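LYND (Lyngbya aestuarii, PDB 4V1T) probably catalyses ATP-dependent cyclodehydration in precursor peptides, turning cysteine residues into thiazolines, as a YcaO-family heterocyclase that binds a zinc ion. Local coordinates at residues W191-V195 / T285-K289; T201-L207 / I304-R308; R210-N214 / S360-V365. All coordinates share one frame; numbering follows the deposited sequence.

Contact 1: W191-V195 / T285-K289; sequences WLGPV and TLDGK
Val195 N donates to Leu286 O at 2.9 Å, and this bond links the strand to the turn that leads into strand 289-294. The N-H comes from well above the carbonyl plane, 61° out of it, and Lys289 N reaches the oxygen from the opposite face, within a type II turn from Leu286 to Lys289. One oxygen is thus gripped twice. The return bond, Gly288 N to Val195 O, is weak at 3.5 Å; with it Val195 and Asp287 make a single beta bridge.

Apolar groups extend the pairing. Leu286 points its side chain at the strand, CG anti to its own carbonyl carbon (chi1 -63°), and CD1 presses on Leu192 CG at a tight 3.5 Å, the two chains crossing at about a right angle. Pro194 CA makes a short CA-H...O contact of 3.0 Å with Lys289 O. At Gly193 a beta carbon would strike Lys289 O, and with phi 97° it would also jam against the preceding carbonyl oxygen; the peptide bond that follows, before Pro194, is cis.

A second shell steadies the turn. Thr285 OG1 donates to Asp287 OD1 at 2.8 Å, meeting the carboxylate from above its plane, and Lys270 on helix 250-275 also bonds to that hydroxyl. Leu298 of the second subunit packs on Leu286.

The chemistry is that of a single bridge at the start of the pairing between two inner strands, 189-196 and 289-294: backbone polarity is met by a shared acceptor, while Gly193 and the cis peptide before Pro194 let the two backbones come close.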
loop_
_atom_site.group_PDB
_atom_site.type_symbol
_atom_site.label_atom_id
_atom_site.label_comp_id
_atom_site.label_asym_id
_atom_site.label_seq_id
_atom_site.Cartn_x
_atom_site.Cartn_y
_atom_site.Cartn_z
ATOM N N TRP B 191 -17.711 11.020 -10.267
ATOM C CA TRP B 191 -18.037 10.586 -8.907
ATOM C C TRP B 191 -19.216 9.639 -9.007
ATOM O O TRP B 191 -20.207 9.932 -9.671
ATOM C CB TRP B 191 -18.396 11.747 -7.986
ATOM C CG TRP B 191 -17.288 12.708 -7.709
ATOM C CD1 TRP B 191 -16.301 13.103 -8.569
ATOM C CD2 TRP B 191 -17.063 13.404 -6.483
ATOM N NE1 TRP B 191 -15.466 14.003 -7.945
ATOM C CE2 TRP B 191 -15.916 14.210 -6.667
ATOM C CE3 TRP B 191 -17.718 13.428 -5.246
ATOM C CZ2 TRP B 191 -15.410 15.034 -5.656
ATOM C CZ3 TRP B 191 -17.217 14.241 -4.243
ATOM C CH2 TRP B 191 -16.070 15.036 -4.455
ATOM N N LEU B 192 -19.097 8.501 -8.340
ATOM C CA LEU B 192 -20.112 7.467 -8.379
ATOM C C LEU B 192 -20.354 6.951 -6.959
ATOM O O LEU B 192 -19.457 6.440 -6.312
ATOM C CB LEU B 192 -19.665 6.343 -9.319
ATOM C CG LEU B 192 -20.555 5.112 -9.429
ATOM C CD1 LEU B 192 -21.940 5.464 -9.937
ATOM C CD2 LEU B 192 -19.905 4.074 -10.332
ATOM N N GLY B 193 -21.582 7.101 -6.483
ATOM C CA GLY B 193 -21.933 6.718 -5.128
ATOM C C GLY B 193 -21.881 7.924 -4.208
ATOM O O GLY B 193 -21.513 9.023 -4.634
ATOM N N PRO B 194 -22.248 7.731 -2.943
ATOM C CA PRO B 194 -22.674 6.436 -2.422
ATOM C C PRO B 194 -24.136 6.131 -2.664
ATOM O O PRO B 194 -24.890 6.983 -3.149
ATOM C CB PRO B 194 -22.424 6.588 -0.931
ATOM C CG PRO B 194 -22.764 8.010 -0.673
ATOM C CD PRO B 194 -22.333 8.777 -1.908
ATOM N N VAL B 195 -24.514 4.901 -2.339
ATOM C CA VAL B 195 -25.893 4.570 -2.071
ATOM C C VAL B 195 -26.140 4.904 -0.605
ATOM O O VAL B 195 -25.506 4.327 0.278
ATOM C CB VAL B 195 -26.201 3.079 -2.329
ATOM C CG1 VAL B 195 -27.552 2.684 -1.736
ATOM C CG2 VAL B 195 -26.171 2.789 -3.819
ATOM N N THR B 285 -21.086 -3.238 -3.248
ATOM C CA THR B 285 -21.896 -2.259 -3.950
ATOM C C THR B 285 -21.514 -0.871 -3.419
ATOM O O THR B 285 -20.639 -0.751 -2.571
ATOM C CB THR B 285 -23.397 -2.536 -3.773
ATOM O OG1 THR B 285 -23.668 -2.849 -2.408
ATOM C CG2 THR B 285 -23.824 -3.703 -4.623
ATOM N N LEU B 286 -22.167 0.170 -3.911
ATOM C CA LEU B 286 -21.764 1.543 -3.590
ATOM C C LEU B 286 -22.307 2.064 -2.256
ATOM O O LEU B 286 -22.196 3.251 -1.961
ATOM C CB LEU B 286 -22.204 2.468 -4.713
ATOM C CG LEU B 286 -21.579 2.200 -6.080
ATOM C CD1 LEU B 286 -22.216 3.107 -7.121
ATOM C CD2 LEU B 286 -20.082 2.417 -6.038
ATOM N N ASP B 287 -22.904 1.192 -1.450
ATOM C CA ASP B 287 -23.425 1.613 -0.147
ATOM C C ASP B 287 -22.285 2.050 0.770
ATOM O O ASP B 287 -21.386 1.274 1.076
ATOM C CB ASP B 287 -24.245 0.500 0.512
ATOM C CG ASP B 287 -23.487 -0.824 0.592
ATOM O OD1 ASP B 287 -22.788 -1.180 -0.381
ATOM O OD2 ASP B 287 -23.580 -1.494 1.632
ATOM N N GLY B 288 -22.329 3.307 1.196
ATOM C CA GLY B 288 -21.292 3.868 2.064
ATOM C C GLY B 288 -19.935 4.031 1.399
ATOM O O GLY B 288 -18.904 4.071 2.073
ATOM N N LYS B 289 -19.937 4.123 0.071
ATOM C CA LYS B 289 -18.708 4.195 -0.716
ATOM C C LYS B 289 -18.860 5.200 -1.833
ATOM O O LYS B 289 -19.902 5.263 -2.471
ATOM C CB LYS B 289 -18.379 2.839 -1.344
ATOM C CG LYS B 289 -17.176 2.130 -0.758
ATOM C CD LYS B 289 -16.609 1.107 -1.736
ATOM C CE LYS B 289 -17.583 -0.033 -2.017
ATOM N NZ LYS B 289 -17.254 -0.749 -3.287
#

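Contact 2: T201-L207 / I304-R308; sequences TGCWDCL and ILIKR. With ZN (zinc ion), chain K.
Cys206, with Cys203 one of the two CxxC cysteines that this contact brings to a four-cysteine zinc site, accepts a hydrogen bond on SG from Arg308 N at 3.4 Å. The zinc ion is bound by Cys203 SG at 2.0 Å and by Cys206 SG at 2.4 Å, and Cys311 and Cys314 complete its shell. The two thiolates also form a capping box at the start of the helix, each taking a weak bond from the other's backbone N, with Cys203 as the N-cap. Cys206 SG lies beside its own backbone N, anti to the carbonyl carbon (chi1 -67°), and from there it faces both the metal and the loop 304-308. Its two N-H donors would probably offset part of the sulfur's negative charge.

Around the sulfur the loop packs closely. Arg308 runs its CG and CD alongside Cys206, while its NE reaches out to a salt bridge with Asp724. Gly202 lies against Lys307, their CA atoms 3.6 Å apart, and a beta carbon on it would be tight against Lys307 CA. Lys307 then lays CD beside Thr201 O at 3.5 Å. Leu305 points toward the helix start, its CD1 3.9 Å from Leu207 CB and its CD2 near the carbonyls of Gly202 and Cys203. Two waters stitch the backbones together, one joining Gly202 N to Leu305 O and the other bonding to both Cys206 O and Ile306 O.

The contact ties the first turn of helix 204-213 to the loop leaving strand 299-304, with helix 165-176 packed on Cys203 and Trp204, and strand 189-196 touching Leu305 through Pro194 and Phe196.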
loop_
_atom_site.group_PDB
_atom_site.type_symbol
_atom_site.label_atom_id
_atom_site.label_comp_id
_atom_site.label_asym_id
_atom_site.label_seq_id
_atom_site.Cartn_x
_atom_site.Cartn_y
_atom_site.Cartn_z
ATOM N N THR B 201 -26.246 3.432 6.453
ATOM C CA THR B 201 -25.091 4.199 5.991
ATOM C C THR B 201 -25.154 5.611 6.543
ATOM O O THR B 201 -26.141 5.999 7.172
ATOM C CB THR B 201 -25.047 4.270 4.451
ATOM O OG1 THR B 201 -26.177 5.018 3.980
ATOM C CG2 THR B 201 -25.055 2.871 3.849
ATOM N N GLY B 202 -24.105 6.386 6.294
ATOM C CA GLY B 202 -24.137 7.795 6.608
ATOM C C GLY B 202 -25.115 8.500 5.686
ATOM O O GLY B 202 -25.479 7.967 4.647
ATOM N N CYS B 203 -25.557 9.687 6.081
ATOM C CA CYS B 203 -26.442 10.494 5.248
ATOM C C CYS B 203 -25.606 11.426 4.368
ATOM O O CYS B 203 -24.368 11.402 4.416
ATOM C CB CYS B 203 -27.406 11.279 6.136
ATOM S SG CYS B 203 -26.619 12.478 7.272
ATOM N N TRP B 204 -26.268 12.234 3.548
ATOM C CA TRP B 204 -25.555 13.185 2.707
ATOM C C TRP B 204 -24.854 14.235 3.561
ATOM O O TRP B 204 -23.816 14.767 3.173
ATOM C CB TRP B 204 -26.504 13.857 1.725
ATOM C CG TRP B 204 -25.882 15.008 1.003
ATOM C CD1 TRP B 204 -25.171 14.959 -0.163
ATOM C CD2 TRP B 204 -25.905 16.372 1.409
ATOM N NE1 TRP B 204 -24.745 16.224 -0.505
ATOM C CE2 TRP B 204 -25.186 17.109 0.440
ATOM C CE3 TRP B 204 -26.459 17.050 2.497
ATOM C CZ2 TRP B 204 -25.019 18.491 0.523
ATOM C CZ3 TRP B 204 -26.292 18.427 2.579
ATOM C CH2 TRP B 204 -25.575 19.131 1.596
ATOM N N ASP B 205 -25.412 14.512 4.734
ATOM C CA ASP B 205 -24.820 15.479 5.640
ATOM C C ASP B 205 -23.524 14.942 6.251
ATOM O O ASP B 205 -22.584 15.712 6.497
ATOM C CB ASP B 205 -25.815 15.847 6.745
ATOM C CG ASP B 205 -25.720 17.297 7.155
ATOM O OD1 ASP B 205 -24.662 17.913 6.933
ATOM O OD2 ASP B 205 -26.711 17.814 7.698
ATOM N N CYS B 206 -23.486 13.636 6.526
ATOM C CA CYS B 206 -22.247 12.973 6.955
ATOM C C CYS B 206 -21.124 13.228 5.947
ATOM O O CYS B 206 -19.987 13.511 6.315
ATOM C CB CYS B 206 -22.441 11.456 7.111
ATOM S SG CYS B 206 -23.523 10.924 8.453
ATOM N N LEU B 207 -21.470 13.105 4.671
ATOM C CA LEU B 207 -20.532 13.327 3.577
ATOM C C LEU B 207 -20.201 14.818 3.439
ATOM O O LEU B 207 -19.033 15.210 3.328
ATOM C CB LEU B 207 -21.125 12.781 2.275
ATOM C CG LEU B 207 -20.392 13.078 0.972
ATOM C CD1 LEU B 207 -19.044 12.389 0.936
ATOM C CD2 LEU B 207 -21.232 12.656 -0.213
ATOM N N ILE B 304 -14.298 5.606 1.633
ATOM C CA ILE B 304 -15.243 5.094 2.619
ATOM C C ILE B 304 -15.985 6.228 3.324
ATOM O O ILE B 304 -15.368 7.084 3.936
ATOM C CB ILE B 304 -14.546 4.247 3.699
ATOM C CG1 ILE B 304 -13.721 3.114 3.072
ATOM C CG2 ILE B 304 -15.576 3.673 4.679
ATOM C CD1 ILE B 304 -14.522 1.885 2.703
ATOM N N LEU B 305 -17.308 6.201 3.267
ATOM C CA LEU B 305 -18.130 7.144 4.008
ATOM C C LEU B 305 -18.494 6.580 5.375
ATOM O O LEU B 305 -19.224 5.597 5.473
ATOM C CB LEU B 305 -19.407 7.480 3.232
ATOM C CG LEU B 305 -20.433 8.328 3.993
ATOM C CD1 LEU B 305 -19.843 9.689 4.351
ATOM C CD2 LEU B 305 -21.709 8.492 3.179
ATOM N N ILE B 306 -17.995 7.218 6.424
ATOM C CA ILE B 306 -18.332 6.824 7.779
ATOM C C ILE B 306 -19.635 7.501 8.186
ATOM O O ILE B 306 -19.805 8.693 8.000
ATOM C CB ILE B 306 -17.209 7.186 8.779
ATOM C CG1 ILE B 306 -16.020 6.235 8.621
ATOM C CG2 ILE B 306 -17.704 7.078 10.227
ATOM C CD1 ILE B 306 -15.141 6.531 7.438
ATOM N N LYS B 307 -20.555 6.727 8.733
ATOM C CA LYS B 307 -21.769 7.280 9.317
ATOM C C LYS B 307 -21.398 7.936 10.641
ATOM O O LYS B 307 -20.972 7.266 11.573
ATOM C CB LYS B 307 -22.809 6.180 9.526
ATOM C CG LYS B 307 -24.058 6.622 10.277
ATOM C CD LYS B 307 -25.029 5.463 10.420
ATOM C CE LYS B 307 -25.690 5.426 11.791
ATOM N NZ LYS B 307 -26.984 6.146 11.804
ATOM N N ARG B 308 -21.555 9.253 10.707
ATOM C CA ARG B 308 -21.182 10.009 11.898
ATOM C C ARG B 308 -22.267 9.893 12.952
ATOM O O ARG B 308 -23.415 10.272 12.722
ATOM C CB ARG B 308 -20.923 11.481 11.546
ATOM C CG ARG B 308 -19.967 11.659 10.372
ATOM C CD ARG B 308 -19.709 13.126 10.066
ATOM N NE ARG B 308 -19.014 13.795 11.170
ATOM C CZ ARG B 308 -19.448 14.877 11.812
ATOM N NH1 ARG B 308 -20.591 15.461 11.477
ATOM N NH2 ARG B 308 -18.719 15.392 12.796
HETATM ZN ZN ZN K . -25.620 11.941 8.900
HETATM O O HOH W 1 -21.747 5.061 5.025
HETATM O O HOH W 2 -18.495 11.126 7.282
#

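Contact 3: R210-N214 / S360-V365; sequences RLRGN and SPVTGV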
loop_
_atom_site.group_PDB
_atom_site.type_symbol
_atom_site.label_atom_id
_atom_site.label_comp_id
_atom_site.label_asym_id
_atom_site.label_seq_id
_atom_site.Cartn_x
_atom_site.Cartn_y
_atom_site.Cartn_z
ATOM N N ARG B 210 -17.497 16.277 5.551
ATOM C CA ARG B 210 -16.139 15.983 5.116
ATOM C C ARG B 210 -15.783 16.797 3.869
ATOM O O ARG B 210 -14.682 17.338 3.764
ATOM C CB ARG B 210 -15.980 14.483 4.830
ATOM C CG ARG B 210 -16.157 13.567 6.038
ATOM C CD ARG B 210 -15.001 13.706 7.019
ATOM N NE ARG B 210 -15.276 13.016 8.276
ATOM C CZ ARG B 210 -14.933 11.761 8.544
ATOM N NH1 ARG B 210 -14.290 11.023 7.652
ATOM N NH2 ARG B 210 -15.245 11.238 9.721
ATOM N N LEU B 211 -16.715 16.871 2.928
ATOM C CA LEU B 211 -16.492 17.582 1.668
ATOM C C LEU B 211 -16.166 19.053 1.872
ATOM O O LEU B 211 -15.173 19.541 1.335
ATOM C CB LEU B 211 -17.721 17.471 0.759
ATOM C CG LEU B 211 -17.966 16.145 0.057
ATOM C CD1 LEU B 211 -19.260 16.191 -0.746
ATOM C CD2 LEU B 211 -16.799 15.779 -0.845
ATOM N N ARG B 212 -17.009 19.750 2.633
ATOM C CA ARG B 212 -16.799 21.169 2.955
ATOM C C ARG B 212 -15.377 21.404 3.463
ATOM O O ARG B 212 -14.703 22.341 3.058
ATOM C CB ARG B 212 -17.822 21.639 4.002
ATOM C CG ARG B 212 -19.098 22.225 3.413
ATOM C CD ARG B 212 -20.304 21.991 4.309
ATOM N NE ARG B 212 -21.547 22.104 3.555
ATOM C CZ ARG B 212 -22.704 21.552 3.909
ATOM N NH1 ARG B 212 -22.813 20.836 5.030
ATOM N NH2 ARG B 212 -23.764 21.707 3.128
ATOM N N GLY B 213 -14.928 20.522 4.343
ATOM C CA GLY B 213 -13.610 20.627 4.929
ATOM C C GLY B 213 -12.479 20.380 3.956
ATOM O O GLY B 213 -11.455 21.061 3.998
ATOM N N ASN B 214 -12.654 19.405 3.072
ATOM C CA ASN B 214 -11.616 19.065 2.106
ATOM C C ASN B 214 -11.630 19.945 0.849
ATOM O O ASN B 214 -10.930 19.659 -0.119
ATOM C CB ASN B 214 -11.739 17.585 1.722
ATOM C CG ASN B 214 -11.556 16.667 2.911
ATOM O OD1 ASN B 214 -10.795 16.971 3.828
ATOM N ND2 ASN B 214 -12.248 15.535 2.905
ATOM N N SER B 360 -8.300 10.249 2.496
ATOM C CA SER B 360 -9.121 10.513 1.326
ATOM C C SER B 360 -9.428 11.995 1.213
ATOM O O SER B 360 -9.947 12.591 2.158
ATOM C CB SER B 360 -10.436 9.743 1.406
ATOM O OG SER B 360 -11.349 10.227 0.434
ATOM N N PRO B 361 -9.137 12.599 0.050
ATOM C CA PRO B 361 -9.459 14.017 -0.115
ATOM C C PRO B 361 -10.940 14.285 -0.361
ATOM O O PRO B 361 -11.324 15.432 -0.543
ATOM C CB PRO B 361 -8.626 14.418 -1.332
ATOM C CG PRO B 361 -8.519 13.178 -2.132
ATOM C CD PRO B 361 -8.494 12.036 -1.151
ATOM N N VAL B 362 -11.759 13.231 -0.350
ATOM C CA VAL B 362 -13.194 13.348 -0.605
ATOM C C VAL B 362 -13.989 13.084 0.668
ATOM O O VAL B 362 -14.759 13.936 1.117
ATOM C CB VAL B 362 -13.643 12.357 -1.701
ATOM C CG1 VAL B 362 -15.148 12.440 -1.937
ATOM C CG2 VAL B 362 -12.875 12.618 -2.991
ATOM N N THR B 363 -13.784 11.910 1.246
ATOM C CA THR B 363 -14.543 11.458 2.408
ATOM C C THR B 363 -13.695 11.394 3.676
ATOM O O THR B 363 -14.208 11.121 4.764
ATOM C CB THR B 363 -15.123 10.049 2.154
ATOM O OG1 THR B 363 -16.174 9.790 3.080
ATOM C CG2 THR B 363 -14.041 8.996 2.299
ATOM N N GLY B 364 -12.395 11.624 3.522
ATOM C CA GLY B 364 -11.454 11.450 4.614
ATOM C C GLY B 364 -11.141 12.724 5.372
ATOM O O GLY B 364 -11.774 13.752 5.171
ATOM N N VAL B 365 -10.143 12.637 6.242
ATOM C CA VAL B 365 -9.712 13.765 7.068
ATOM C C VAL B 365 -8.250 14.104 6.818
ATOM O O VAL B 365 -7.780 15.137 7.273
ATOM C CB VAL B 365 -9.908 13.481 8.570
ATOM C CG1 VAL B 365 -11.375 13.241 8.865
ATOM C CG2 VAL B 365 -9.085 12.279 8.992
HETATM O O HOH W 3 -8.896 14.740 3.723
#
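Arg210 and Asn214, four residues apart, both spend side-chain N-H groups on carbonyls of the loop 360-365. Arg210 NH1 donates to Thr363 O at 2.9 Å, lying in the carbonyl plane, although the oxygen sits 20° out of the guanidinium plane. Asn214 ND2 makes a nearly straight bond to Gly364 O at 2.9 Å; the oxygen is in the amide plane, but the donor stands above the carbonyl plane. A weak bond from ND2 to Val362 O adds a second acceptor, and a water joins Asn214 OD1 to Ser360 O, so both ends of the amide are engaged.

Within the loop, Ser360 OG accepts from the backbone N of Val362 and of Thr363, an ST turn and ST motif that fold the loop back on Ser360; the same hydroxyl also hydrogen-bonds to His303 ND1.

The charged interaction lies at the far end of Arg210, whose NH2 forms a salt bridge with Asp724. A leucine here would remove both guanidinium bonds and is likely to leave Thr363 O without this donor and Asp724 short of a positive partner.

Packing completes the contact: Val365 CG1 rests over one face of the guanidinium, 3.7 Å above its plane and offset toward the rim. In Arg210, chi2 (-70°) bends the chain at CG, swinging CD and the guanidinium along Thr363 O. The apolar pair is Leu211 and Val362, side by side, CD2 to CG1 3.9 Å.

The chemistry implies a division of labour: side-chain N-H groups of Arg210 and Asn214 satisfy loop carbonyls, and Asp724 probably balances the arginine's charge.

In the fold
All three contacts are largely buried, yet their chemistry differs with their place in the fold. Contact 1 lies where inner strand 189-196 meets the turn before strand 289-294, held by backbone bonds and leucines and touched by the second subunit; contacts 2 and 3 meet no other chain. Contacts 2 and 3 share helix 204-213, its start given to metal thiolates, while Arg210 and Asn214 further along bring guanidinium and amide groups. Asp724 ties these two together, pairing with Arg308 and Arg210. Gly288 O and Leu305 N probably bond contact 1 to contact 2, Ile304 O and Thr363 OG1 join contact 2 to contact 3, and Trp191 packs on both Leu211 and Val362, closing the circuit.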